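Local coordinates for protein endoglucanase (Uncultured bacterium, PDB 3X17) that probably hydrolyses internal beta-1,4-glucosidic bonds of cellulose, as an endoglucanase of glycoside hydrolase family 9, at residues Tyr116-Tyr127 against Asn546-Ala557. Residues are numbered along the deposited sequence; the frame is centred on the assembly and turned at random.
Sequences YRDVLYAAARSY and NAPLVFVAAHFA
Close, nearly antiparallel helix packing joins Y116-Y127 to N546-A557, bringing the first helix of the catalytic domain against the last helix of the chain. The axes of the two segments approach to 8.4 Å, their N-to-C directions 153° apart, a spacing made possible by small residues: A123, A553 and A557 present only methyl groups to the partner helix. Into the alanine-rich face of 546-557, L120 fits as a knob among V550, A553, A554 and A557. Its CG lies trans to the backbone N (chi1 -178°), which carries CD1 across to V550, 3.8 Å from CG1, while CD2 rests near the A557 methyl. V550 returns the knob, its CG2 lying 3.6 Å from the backbone N of A124 and near the edge of the Y127 ring. Beta-branching suits it here, since one methyl serves L120 and the other the next turn. At the A557 end, Y116 and F556 run side by side, CD2 of Y116 3.8 Å from CB of F556, and helix 456-469 packs on both.

Polar contacts gather at the other end. N546 gives ND2 to O of A123 at 3.0 Å, a bent bond that shares this acceptor with OG of S126. The same amide also bonds the backbone at G505 and L507, so an alanine here would probably leave those loop groups without their mates and remove a polar tie between the helices. The Y127 ring passes alongside N546, its plane 83° from the amide, and its hydroxyl bonds to O of I543. Pairing the first and last helices in this way closes the ring of the (alpha/alpha)6 barrel.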
ATOM      1  N   TYR A 116      12.077  10.231  -5.036  1.00 31.69           N
ATOM      2  CA  TYR A 116      10.765   9.650  -4.827  1.00 34.72           C
ATOM      3  C   TYR A 116       9.852   9.919  -6.000  1.00 36.42           C
ATOM      4  O   TYR A 116       8.752   9.392  -6.044  1.00 35.52           O
ATOM      5  CB  TYR A 116      10.142  10.083  -3.504  1.00 31.81           C
ATOM      6  CG  TYR A 116      10.787   9.346  -2.359  1.00 33.48           C
ATOM      7  CD1 TYR A 116      10.668   7.969  -2.270  1.00 30.61           C
ATOM      8  CD2 TYR A 116      11.690   9.993  -1.496  1.00 30.86           C
ATOM      9  CE1 TYR A 116      11.388   7.237  -1.326  1.00 31.03           C
ATOM     10  CE2 TYR A 116      12.342   9.287  -0.483  1.00 34.61           C
ATOM     11  CZ  TYR A 116      12.215   7.895  -0.437  1.00 33.78           C
ATOM     12  OH  TYR A 116      12.845   7.161   0.533  1.00 34.37           O
ATOM     13  N   ARG A 117      10.349  10.672  -6.982  1.00 36.40           N
ATOM     14  CA  ARG A 117       9.642  10.797  -8.247  1.00 39.80           C
ATOM     15  C   ARG A 117       9.683   9.482  -9.011  1.00 37.37           C
ATOM     16  O   ARG A 117       8.692   9.068  -9.591  1.00 37.38           O
ATOM     17  CB  ARG A 117      10.225  11.936  -9.095  1.00 40.89           C
ATOM     18  CG  ARG A 117       9.692  13.308  -8.687  1.00 48.24           C
ATOM     19  CD  ARG A 117      10.278  14.441  -9.529  1.00 56.96           C
ATOM     20  NE  ARG A 117      10.007  15.736  -8.908  1.00 60.29           N
ATOM     21  CZ  ARG A 117      10.745  16.828  -9.087  1.00 62.12           C
ATOM     22  NH1 ARG A 117      11.817  16.798  -9.882  1.00 58.01           N
ATOM     23  NH2 ARG A 117      10.415  17.951  -8.454  1.00 62.37           N
ATOM     24  N   ASP A 118      10.844   8.842  -9.024  1.00 36.33           N
ATOM     25  CA  ASP A 118      10.998   7.562  -9.685  1.00 38.60           C
ATOM     26  C   ASP A 118      10.343   6.437  -8.893  1.00 36.81           C
ATOM     27  O   ASP A 118       9.829   5.499  -9.485  1.00 35.13           O
ATOM     28  CB  ASP A 118      12.479   7.247  -9.913  1.00 40.39           C
ATOM     29  CG  ASP A 118      13.157   8.286 -10.785  1.00 43.14           C
ATOM     30  OD1 ASP A 118      12.624   8.592 -11.876  1.00 46.32           O
ATOM     31  OD2 ASP A 118      14.104   8.915 -10.293  1.00 49.85           O
ATOM     32  N   VAL A 119      10.442   6.494  -7.569  1.00 34.48           N
ATOM     33  CA  VAL A 119       9.752   5.508  -6.722  1.00 35.50           C
ATOM     34  C   VAL A 119       8.232   5.585  -6.956  1.00 32.53           C
ATOM     35  O   VAL A 119       7.588   4.575  -7.233  1.00 33.62           O
ATOM     36  CB  VAL A 119      10.037   5.730  -5.217  1.00 33.54           C
ATOM     37  CG1 VAL A 119       9.140   4.857  -4.372  1.00 35.23           C
ATOM     38  CG2 VAL A 119      11.475   5.452  -4.908  1.00 31.53           C
ATOM     39  N   LEU A 120       7.669   6.776  -6.784  1.00 31.50           N
ATOM     40  CA  LEU A 120       6.254   7.041  -7.098  1.00 31.43           C
ATOM     41  C   LEU A 120       5.842   6.498  -8.474  1.00 32.20           C
ATOM     42  O   LEU A 120       4.821   5.826  -8.600  1.00 30.17           O
ATOM     43  CB  LEU A 120       5.959   8.540  -7.040  1.00 30.44           C
ATOM     44  CG  LEU A 120       4.517   8.969  -7.297  1.00 30.18           C
ATOM     45  CD1 LEU A 120       3.548   8.252  -6.333  1.00 29.64           C
ATOM     46  CD2 LEU A 120       4.366  10.515  -7.192  1.00 28.54           C
ATOM     47  N   TYR A 121       6.627   6.823  -9.501  1.00 31.76           N
ATOM     48  CA  TYR A 121       6.385   6.339 -10.865  1.00 32.40           C
ATOM     49  C   TYR A 121       6.233   4.814 -10.891  1.00 33.17           C
ATOM     50  O   TYR A 121       5.298   4.281 -11.467  1.00 31.21           O
ATOM     51  CB  TYR A 121       7.550   6.757 -11.777  1.00 30.75           C
ATOM     52  CG  TYR A 121       7.449   6.265 -13.207  1.00 33.21           C
ATOM     53  CD1 TYR A 121       6.674   6.938 -14.143  1.00 34.30           C
ATOM     54  CD2 TYR A 121       8.181   5.160 -13.642  1.00 37.74           C
ATOM     55  CE1 TYR A 121       6.574   6.482 -15.464  1.00 32.05           C
ATOM     56  CE2 TYR A 121       8.124   4.711 -14.979  1.00 35.56           C
ATOM     57  CZ  TYR A 121       7.330   5.393 -15.881  1.00 37.59           C
ATOM     58  OH  TYR A 121       7.247   4.967 -17.188  1.00 33.71           O
ATOM     59  N   ALA A 122       7.204   4.118 -10.320  1.00 32.44           N
ATOM     60  CA  ALA A 122       7.261   2.686 -10.477  1.00 32.67           C
ATOM     61  C   ALA A 122       6.055   2.088  -9.740  1.00 32.43           C
ATOM     62  O   ALA A 122       5.406   1.152 -10.223  1.00 32.12           O
ATOM     63  CB  ALA A 122       8.583   2.145  -9.877  1.00 32.14           C
ATOM     64  N   ALA A 123       5.807   2.592  -8.536  1.00 29.21           N
ATOM     65  CA  ALA A 123       4.760   2.036  -7.695  1.00 28.05           C
ATOM     66  C   ALA A 123       3.412   2.270  -8.309  1.00 26.78           C
ATOM     67  O   ALA A 123       2.563   1.412  -8.227  1.00 29.59           O
ATOM     68  CB  ALA A 123       4.804   2.649  -6.295  1.00 25.66           C
ATOM     69  N   ALA A 124       3.164   3.497  -8.768  1.00 27.69           N
ATOM     70  CA  ALA A 124       1.898   3.835  -9.416  1.00 29.17           C
ATOM     71  C   ALA A 124       1.700   3.083 -10.746  1.00 30.25           C
ATOM     72  O   ALA A 124       0.606   2.598 -11.042  1.00 28.55           O
ATOM     73  CB  ALA A 124       1.788   5.337  -9.630  1.00 27.66           C
ATOM     74  N   ARG A 125       2.729   3.030 -11.576  1.00 30.69           N
ATOM     75  CA  ARG A 125       2.612   2.396 -12.877  1.00 30.81           C
ATOM     76  C   ARG A 125       2.451   0.888 -12.795  1.00 31.76           C
ATOM     77  O   ARG A 125       1.965   0.290 -13.682  1.00 31.77           O
ATOM     78  CB  ARG A 125       3.719   2.786 -13.871  1.00 33.06           C
ATOM     79  CG  ARG A 125       3.211   2.775 -15.332  1.00 34.41           C
ATOM     80  CD  ARG A 125       4.094   3.405 -16.423  1.00 39.56           C
ATOM     81  NE  ARG A 125       4.940   2.376 -16.923  1.00 44.34           N
ATOM     82  CZ  ARG A 125       4.887   1.811 -18.102  1.00 36.53           C
ATOM     83  NH1 ARG A 125       4.072   2.220 -19.024  1.00 38.61           N
ATOM     84  NH2 ARG A 125       5.698   0.842 -18.334  1.00 30.77           N
ATOM     85  N   SER A 126       2.841   0.301 -11.690  1.00 31.59           N
ATOM     86  CA  SER A 126       2.672  -1.127 -11.492  1.00 32.32           C
ATOM     87  C   SER A 126       1.208  -1.567 -11.618  1.00 32.30           C
ATOM     88  O   SER A 126       0.943  -2.646 -12.131  1.00 34.60           O
ATOM     89  CB  SER A 126       3.271  -1.547 -10.142  1.00 29.23           C
ATOM     90  OG  SER A 126       2.400  -1.269  -9.069  1.00 29.95           O
ATOM     91  N   TYR A 127       0.258  -0.702 -11.238  1.00 31.37           N
ATOM     92  CA  TYR A 127      -1.163  -0.997 -11.423  1.00 30.76           C
ATOM     93  C   TYR A 127      -1.491  -1.234 -12.908  1.00 33.25           C
ATOM     94  O   TYR A 127      -2.245  -2.148 -13.262  1.00 33.25           O
ATOM     95  CB  TYR A 127      -2.038   0.141 -10.860  1.00 30.32           C
ATOM     96  CG  TYR A 127      -2.005   0.224  -9.351  1.00 29.94           C
ATOM     97  CD1 TYR A 127      -2.754  -0.636  -8.589  1.00 31.61           C
ATOM     98  CD2 TYR A 127      -1.144   1.093  -8.695  1.00 26.69           C
ATOM     99  CE1 TYR A 127      -2.622  -0.681  -7.215  1.00 32.93           C
ATOM    100  CE2 TYR A 127      -1.052   1.100  -7.306  1.00 27.77           C
ATOM    101  CZ  TYR A 127      -1.810   0.219  -6.574  1.00 29.43           C
ATOM    102  OH  TYR A 127      -1.756   0.209  -5.190  1.00 28.06           O
ATOM    103  N   ASN A 546       0.614  -1.679  -2.420  1.00 30.91           N
ATOM    104  CA  ASN A 546       1.098  -0.582  -3.227  1.00 32.77           C
ATOM    105  C   ASN A 546       0.396   0.741  -2.960  1.00 32.19           C
ATOM    106  O   ASN A 546       0.927   1.812  -3.256  1.00 33.13           O
ATOM    107  CB  ASN A 546       1.038  -0.956  -4.712  1.00 31.71           C
ATOM    108  CG  ASN A 546       2.387  -1.431  -5.231  1.00 34.83           C
ATOM    109  OD1 ASN A 546       2.941  -2.377  -4.690  1.00 30.69           O
ATOM    110  ND2 ASN A 546       3.005  -0.648  -6.128  1.00 29.08           N
ATOM    111  N   ALA A 547      -0.816   0.662  -2.434  1.00 31.43           N
ATOM    112  CA  ALA A 547      -1.640   1.855  -2.256  1.00 30.88           C
ATOM    113  C   ALA A 547      -1.026   2.812  -1.226  1.00 31.07           C
ATOM    114  O   ALA A 547      -0.890   3.985  -1.495  1.00 32.11           O
ATOM    115  CB  ALA A 547      -3.050   1.463  -1.855  1.00 28.28           C
ATOM    116  N   PRO A 548      -0.655   2.307  -0.032  1.00 31.79           N
ATOM    117  CA  PRO A 548      -0.027   3.246   0.902  1.00 30.39           C
ATOM    118  C   PRO A 548       1.403   3.587   0.483  1.00 30.59           C
ATOM    119  O   PRO A 548       1.926   4.635   0.879  1.00 29.85           O
ATOM    120  CB  PRO A 548      -0.042   2.484   2.249  1.00 30.47           C
ATOM    121  CG  PRO A 548      -0.118   1.022   1.854  1.00 30.92           C
ATOM    122  CD  PRO A 548      -0.960   1.005   0.598  1.00 29.56           C
ATOM    123  N   LEU A 549       2.045   2.708  -0.289  1.00 29.17           N
ATOM    124  CA  LEU A 549       3.341   3.044  -0.872  1.00 30.50           C
ATOM    125  C   LEU A 549       3.247   4.261  -1.803  1.00 31.58           C
ATOM    126  O   LEU A 549       4.066   5.171  -1.727  1.00 33.49           O
ATOM    127  CB  LEU A 549       3.987   1.837  -1.589  1.00 29.63           C
ATOM    128  CG  LEU A 549       5.291   2.112  -2.349  1.00 29.97           C
ATOM    129  CD1 LEU A 549       6.394   2.720  -1.448  1.00 27.68           C
ATOM    130  CD2 LEU A 549       5.812   0.860  -3.103  1.00 24.80           C
ATOM    131  N   VAL A 550       2.304   4.242  -2.720  1.00 28.99           N
ATOM    132  CA  VAL A 550       2.074   5.393  -3.584  1.00 31.48           C
ATOM    133  C   VAL A 550       1.736   6.635  -2.737  1.00 34.28           C
ATOM    134  O   VAL A 550       2.243   7.712  -3.017  1.00 32.68           O
ATOM    135  CB  VAL A 550       0.914   5.140  -4.597  1.00 31.51           C
ATOM    136  CG1 VAL A 550       0.416   6.471  -5.224  1.00 28.87           C
ATOM    137  CG2 VAL A 550       1.365   4.175  -5.692  1.00 31.11           C
ATOM    138  N   PHE A 551       0.942   6.470  -1.667  1.00 35.06           N
ATOM    139  CA  PHE A 551       0.632   7.605  -0.780  1.00 34.12           C
ATOM    140  C   PHE A 551       1.862   8.227  -0.114  1.00 31.90           C
ATOM    141  O   PHE A 551       2.118   9.438  -0.247  1.00 31.04           O
ATOM    142  CB  PHE A 551      -0.424   7.239   0.268  1.00 35.03           C
ATOM    143  CG  PHE A 551      -0.872   8.418   1.116  1.00 34.89           C
ATOM    144  CD1 PHE A 551      -0.178   8.773   2.264  1.00 32.47           C
ATOM    145  CD2 PHE A 551      -1.965   9.186   0.739  1.00 37.76           C
ATOM    146  CE1 PHE A 551      -0.585   9.848   3.041  1.00 35.66           C
ATOM    147  CE2 PHE A 551      -2.366  10.268   1.500  1.00 36.88           C
ATOM    148  CZ  PHE A 551      -1.684  10.590   2.664  1.00 41.90           C
ATOM    149  N   VAL A 552       2.667   7.395   0.535  1.00 29.60           N
ATOM    150  CA  VAL A 552       3.790   7.919   1.291  1.00 31.15           C
ATOM    151  C   VAL A 552       4.868   8.463   0.354  1.00 31.50           C
ATOM    152  O   VAL A 552       5.400   9.556   0.576  1.00 31.26           O
ATOM    153  CB  VAL A 552       4.354   6.897   2.318  1.00 31.33           C
ATOM    154  CG1 VAL A 552       5.480   7.522   3.123  1.00 29.80           C
ATOM    155  CG2 VAL A 552       3.253   6.469   3.272  1.00 28.79           C
ATOM    156  N   ALA A 553       5.037   7.797  -0.786  1.00 29.32           N
ATOM    157  CA  ALA A 553       6.015   8.213  -1.766  1.00 30.06           C
ATOM    158  C   ALA A 553       5.607   9.572  -2.343  1.00 31.71           C
ATOM    159  O   ALA A 553       6.470  10.450  -2.577  1.00 29.24           O
ATOM    160  CB  ALA A 553       6.135   7.179  -2.871  1.00 32.29           C
ATOM    161  N   ALA A 554       4.306   9.745  -2.575  1.00 28.73           N
ATOM    162  CA  ALA A 554       3.819  11.004  -3.148  1.00 31.59           C
ATOM    163  C   ALA A 554       4.066  12.195  -2.197  1.00 32.25           C
ATOM    164  O   ALA A 554       4.427  13.284  -2.642  1.00 33.65           O
ATOM    165  CB  ALA A 554       2.347  10.901  -3.517  1.00 29.41           C
ATOM    166  N   HIS A 555       3.921  11.972  -0.892  1.00 32.61           N
ATOM    167  CA  HIS A 555       4.292  12.984   0.086  1.00 32.98           C
ATOM    168  C   HIS A 555       5.738  13.476  -0.107  1.00 34.27           C
ATOM    169  O   HIS A 555       6.005  14.677  -0.125  1.00 34.93           O
ATOM    170  CB  HIS A 555       4.093  12.485   1.516  1.00 32.10           C
ATOM    171  CG  HIS A 555       4.437  13.516   2.555  1.00 37.92           C
ATOM    172  ND1 HIS A 555       3.497  14.365   3.107  1.00 31.95           N
ATOM    173  CD2 HIS A 555       5.631  13.877   3.088  1.00 33.56           C
ATOM    174  CE1 HIS A 555       4.097  15.193   3.944  1.00 34.54           C
ATOM    175  NE2 HIS A 555       5.390  14.921   3.952  1.00 34.38           N
ATOM    176  N   PHE A 556       6.673  12.553  -0.282  1.00 34.55           N
ATOM    177  CA  PHE A 556       8.056  12.954  -0.372  1.00 37.13           C
ATOM    178  C   PHE A 556       8.514  13.322  -1.784  1.00 39.18           C
ATOM    179  O   PHE A 556       9.579  13.909  -1.951  1.00 42.52           O
ATOM    180  CB  PHE A 556       8.943  11.904   0.281  1.00 35.74           C
ATOM    181  CG  PHE A 556       8.796  11.854   1.778  1.00 38.40           C
ATOM    182  CD1 PHE A 556       9.349  12.847   2.565  1.00 36.66           C
ATOM    183  CD2 PHE A 556       7.965  10.920   2.380  1.00 32.98           C
ATOM    184  CE1 PHE A 556       9.205  12.821   3.945  1.00 38.82           C
ATOM    185  CE2 PHE A 556       7.819  10.883   3.749  1.00 38.58           C
ATOM    186  CZ  PHE A 556       8.471  11.833   4.542  1.00 36.62           C
ATOM    187  N   ALA A 557       7.671  13.088  -2.784  1.00 41.19           N
ATOM    188  CA  ALA A 557       7.971  13.486  -4.154  1.00 43.09           C
ATOM    189  C   ALA A 557       7.554  14.932  -4.381  1.00 47.12           C
ATOM    190  O   ALA A 557       7.943  15.537  -5.365  1.00 45.55           O
ATOM    191  CB  ALA A 557       7.238  12.603  -5.142  1.00 41.31           C
TER
HETATM  192  O   HOH W   1      11.727  13.317  -4.394  1.00 40.93           O